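PDB 6R1J: uncharacterized protein from Aeromonas hydrophila J-1, which is probably one component of a three-part alpha-helical pore-forming toxin, captured here in its soluble form. Local coordinates for residues L127-I131 / I190-I194; V85-Q89 / I232-A236. The protein carries 3 engineered substitutions. All blocks are in the same frame, centred on the assembly; numbering follows the deposited sequence.

Contact 1: residues L127-I131 / I190-I194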
# COMPACT_ATOMS: atom_id res chain seq x y z
N LEU A 127 -16.06 2.55 -6.99
CA LEU A 127 -15.67 1.43 -7.89
C LEU A 127 -15.63 0.11 -7.11
O LEU A 127 -16.10 -0.90 -7.67
CB LEU A 127 -14.30 1.71 -8.51
CG LEU A 127 -14.27 2.91 -9.45
CD1 LEU A 127 -12.86 3.16 -9.95
CD2 LEU A 127 -15.24 2.71 -10.60
N GLN A 128 -15.13 0.10 -5.87
CA GLN A 128 -15.11 -1.12 -5.01
C GLN A 128 -16.57 -1.59 -4.81
O GLN A 128 -16.84 -2.78 -5.01
CB GLN A 128 -14.36 -0.89 -3.69
CG GLN A 128 -12.86 -0.61 -3.82
CD GLN A 128 -12.07 -1.81 -4.32
OE1 GLN A 128 -12.41 -2.95 -4.05
NE2 GLN A 128 -10.99 -1.57 -5.06
N ALA A 129 -17.50 -0.69 -4.47
CA ALA A 129 -18.94 -1.01 -4.31
C ALA A 129 -19.47 -1.61 -5.61
O ALA A 129 -20.07 -2.71 -5.57
CB ALA A 129 -19.74 0.20 -3.91
N THR A 130 -19.19 -0.96 -6.74
CA THR A 130 -19.63 -1.40 -8.09
C THR A 130 -19.05 -2.79 -8.40
O THR A 130 -19.79 -3.68 -8.82
CB THR A 130 -19.23 -0.40 -9.18
OG1 THR A 130 -19.79 0.86 -8.85
CG2 THR A 130 -19.72 -0.79 -10.56
N ILE A 131 -17.77 -3.02 -8.16
CA ILE A 131 -17.19 -4.34 -8.52
C ILE A 131 -17.81 -5.44 -7.62
O ILE A 131 -18.06 -6.55 -8.12
CB ILE A 131 -15.65 -4.30 -8.53
CG1 ILE A 131 -15.09 -5.49 -9.30
CG2 ILE A 131 -15.09 -4.25 -7.12
CD1 ILE A 131 -13.60 -5.39 -9.61
N ILE A 190 -13.53 -2.91 -14.65
CA ILE A 190 -13.53 -2.10 -13.40
C ILE A 190 -12.23 -2.41 -12.63
O ILE A 190 -11.68 -1.47 -12.09
CB ILE A 190 -14.80 -2.33 -12.55
CG1 ILE A 190 -16.09 -2.00 -13.31
CG2 ILE A 190 -14.71 -1.55 -11.25
CD1 ILE A 190 -16.37 -0.53 -13.53
N GLU A 191 -11.75 -3.64 -12.63
CA GLU A 191 -10.46 -3.99 -11.98
C GLU A 191 -9.33 -3.15 -12.60
O GLU A 191 -8.50 -2.60 -11.84
CB GLU A 191 -10.11 -5.47 -12.14
CG GLU A 191 -11.03 -6.40 -11.37
CD GLU A 191 -10.79 -7.90 -11.56
OE1 GLU A 191 -10.25 -8.31 -12.61
OE2 GLU A 191 -11.15 -8.65 -10.64
N GLY A 192 -9.28 -3.07 -13.94
CA GLY A 192 -8.27 -2.27 -14.67
C GLY A 192 -8.36 -0.78 -14.31
O GLY A 192 -7.30 -0.12 -14.12
N GLN A 193 -9.57 -0.22 -14.29
CA GLN A 193 -9.84 1.17 -13.86
C GLN A 193 -9.36 1.35 -12.42
O GLN A 193 -8.83 2.42 -12.11
CB GLN A 193 -11.33 1.54 -13.84
CG GLN A 193 -11.89 1.85 -15.22
CD GLN A 193 -13.40 1.96 -15.27
OE1 GLN A 193 -14.01 1.71 -16.30
NE2 GLN A 193 -14.03 2.27 -14.15
N ILE A 194 -9.63 0.38 -11.55
CA ILE A 194 -9.21 0.52 -10.13
C ILE A 194 -7.68 0.58 -10.08
O ILE A 194 -7.17 1.47 -9.42
CB ILE A 194 -9.74 -0.62 -9.27
CG1 ILE A 194 -11.24 -0.50 -9.06
CG2 ILE A 194 -9.00 -0.68 -7.93
CD1 ILE A 194 -11.85 -1.78 -8.51
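The carbonyl oxygen of L127 accepts the helical bond from I131 N at 2.7 Å, and against this already occupied acceptor rests the CG2 methyl of I190, 3.9 Å from L127 O. The same methyl also meets I131 CB at 4.0 Å, and the isoleucine fits over the turn running from L127 to I131. The other branch of I190 makes only a loose contact, at the margin, between its CD1 and the CG2 methyl of T130; T130 OG1 is hydrogen-bonded to E126 O in its own helix.

L127 and I194 run past each other in opposite directions, with L127 CB 3.8 Å from I194 CG1. On one flank the CD2 methyl of L127 meets the amide nitrogen of Q193, whose OE1 is hydrogen-bonded to Q189 NE2. On another flank Q128 leaves its backbone pointing away from the partner helix, but a bend at chi2 (-67°) swings the amide back across I194: NE2 lies 3.6 Å from both I194 CD1 and I194 CG2, a van der Waals contact of an amide with two methyls. I131 reaches across the aliphatic part of E191 with CG1 anti to the backbone N (chi1 -162°); the 3.3 Å between I131 CD1 and E191 CG is too short to be taken at face value. I131 CD1 also meets I194 CD1, at 4.2 Å, closing the middle of the seam.

Beyond the pair, I118 of the second subunit packs on Q128 and R122 of that subunit on A129. The axes of the two short segments approach to 10.2 Å and run antiparallel at 161°, an apolar seam edged by amides and a carboxylate that is characteristic of a long antiparallel helical hairpin, as in the ClyA-like alpha-pore-forming toxins.

Contact 2: residues V85-Q89 / I232-A236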
# COMPACT_ATOMS: atom_id res chain seq x y z
N VAL A 85 20.18 50.14 10.26
CA VAL A 85 18.93 49.42 10.63
C VAL A 85 17.88 49.76 9.57
O VAL A 85 17.27 48.79 9.02
CB VAL A 85 18.48 49.73 12.06
CG1 VAL A 85 17.09 49.20 12.34
CG2 VAL A 85 19.46 49.20 13.09
N ASP A 86 17.75 51.04 9.23
CA ASP A 86 16.77 51.50 8.20
C ASP A 86 17.11 50.83 6.88
O ASP A 86 16.18 50.35 6.22
CB ASP A 86 16.78 53.01 7.95
CG ASP A 86 16.11 53.86 9.01
OD1 ASP A 86 15.49 53.28 9.93
OD2 ASP A 86 16.20 55.12 8.90
N LEU A 87 18.36 50.89 6.45
CA LEU A 87 18.76 50.30 5.15
C LEU A 87 18.46 48.78 5.12
O LEU A 87 17.92 48.27 4.10
CB LEU A 87 20.25 50.57 4.94
CG LEU A 87 20.84 49.93 3.70
CD1 LEU A 87 20.31 50.63 2.45
CD2 LEU A 87 22.36 49.93 3.75
N VAL A 88 18.78 48.06 6.20
CA VAL A 88 18.58 46.57 6.28
C VAL A 88 17.06 46.30 6.28
O VAL A 88 16.64 45.45 5.48
CB VAL A 88 19.27 45.96 7.51
CG1 VAL A 88 18.90 44.49 7.70
CG2 VAL A 88 20.80 46.10 7.44
N GLN A 89 16.27 47.03 7.09
CA GLN A 89 14.78 46.86 7.14
C GLN A 89 14.19 47.04 5.73
O GLN A 89 13.31 46.24 5.35
CB GLN A 89 14.14 47.79 8.17
CG GLN A 89 14.29 47.28 9.59
CD GLN A 89 13.70 48.21 10.63
OE1 GLN A 89 13.34 49.36 10.35
NE2 GLN A 89 13.64 47.73 11.87
N ILE A 232 17.25 42.67 14.13
CA ILE A 232 17.64 43.96 13.52
C ILE A 232 16.86 45.10 14.17
O ILE A 232 17.48 46.16 14.40
CB ILE A 232 17.49 43.91 11.99
CG1 ILE A 232 18.52 42.98 11.35
CG2 ILE A 232 17.56 45.29 11.38
CD1 ILE A 232 19.95 43.47 11.52
N ALA A 233 15.58 44.89 14.48
CA ALA A 233 14.73 45.93 15.10
C ALA A 233 15.16 46.14 16.56
O ALA A 233 14.94 47.22 17.06
CB ALA A 233 13.27 45.57 14.96
N ASN A 234 15.78 45.15 17.21
CA ASN A 234 16.28 45.29 18.60
C ASN A 234 17.55 46.16 18.66
O ASN A 234 18.02 46.41 19.77
CB ASN A 234 16.42 43.94 19.28
CG ASN A 234 15.06 43.43 19.68
OD1 ASN A 234 14.20 44.21 20.08
ND2 ASN A 234 14.85 42.13 19.56
N VAL A 235 18.07 46.59 17.52
CA VAL A 235 19.16 47.60 17.42
C VAL A 235 18.51 48.99 17.35
O VAL A 235 19.05 49.94 17.95
CB VAL A 235 20.05 47.30 16.20
CG1 VAL A 235 21.20 48.28 16.07
CG2 VAL A 235 20.56 45.86 16.22
N ALA A 236 17.38 49.09 16.63
CA ALA A 236 16.57 50.31 16.38
C ALA A 236 15.90 50.82 17.67
O ALA A 236 15.57 52.02 17.74
CB ALA A 236 15.51 50.03 15.33
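V85 is the centre of this contact, and its two methyls divide the facing helix between them. CG2 meets V235 CG1 at 3.6 Å, the two valine side chains meeting at a slant, while CG1, placed anti to the backbone N (chi1 170°), reaches the backbone of the other helix, 3.7 Å from I232 O. The same methyl approaches A236 CB at 3.5 Å, tighter than usual for two carbons, but A236 is poorly ordered and the closeness is uncertain.

One turn further along, V88 presents CG1 to I232 at about a right angle. That methyl lies 4.0 Å from I232 CG1 and equally far from I232 CG2, so it sits against the fork of the isoleucine. Q89, its chain extended beyond CG, carries its amide along the edge of the interface until NE2 stands 3.8 Å from A233 CB.

Other helices close in around these residues. L62 of helix 28-70 packs on V88, whereas A254 of helix 244-264 touches I232, and F250 and F251 of that helix press on V235. K82 NZ, one turn before V85 in helix 78-157, is hydrogen-bonded to the carbonyl of A236, though the poor order of A236 makes this bond tentative.

The two segments thus meet mainly through branched aliphatic side chains, with two alanines and the backbone of I232 beside them and the Q89 amide at the edge; the interaction is therefore mostly hydrophobic, without directional bonds between the two segments.

Overall arrangement
Both contacts join the same two helices, 78-157 and 163-236, at places about 62 Å apart between centres and on opposite sides of the chain's centre. Contact 1 is a surface contact: the two helices face each other there, and a second subunit touches one of them from outside. Contact 2 is partly buried, with helices 28-70 and 244-264 packing around it as members of a helical bundle. Apolar carbons carry both, yet contact 1 has two glutamines and a glutamate at its edges, contact 2 a single glutamine beside its valines, alanines and isoleucine. The short segments are farther from antiparallel at contact 2 (149° against 161°), although the smaller interface there has slightly closer axes.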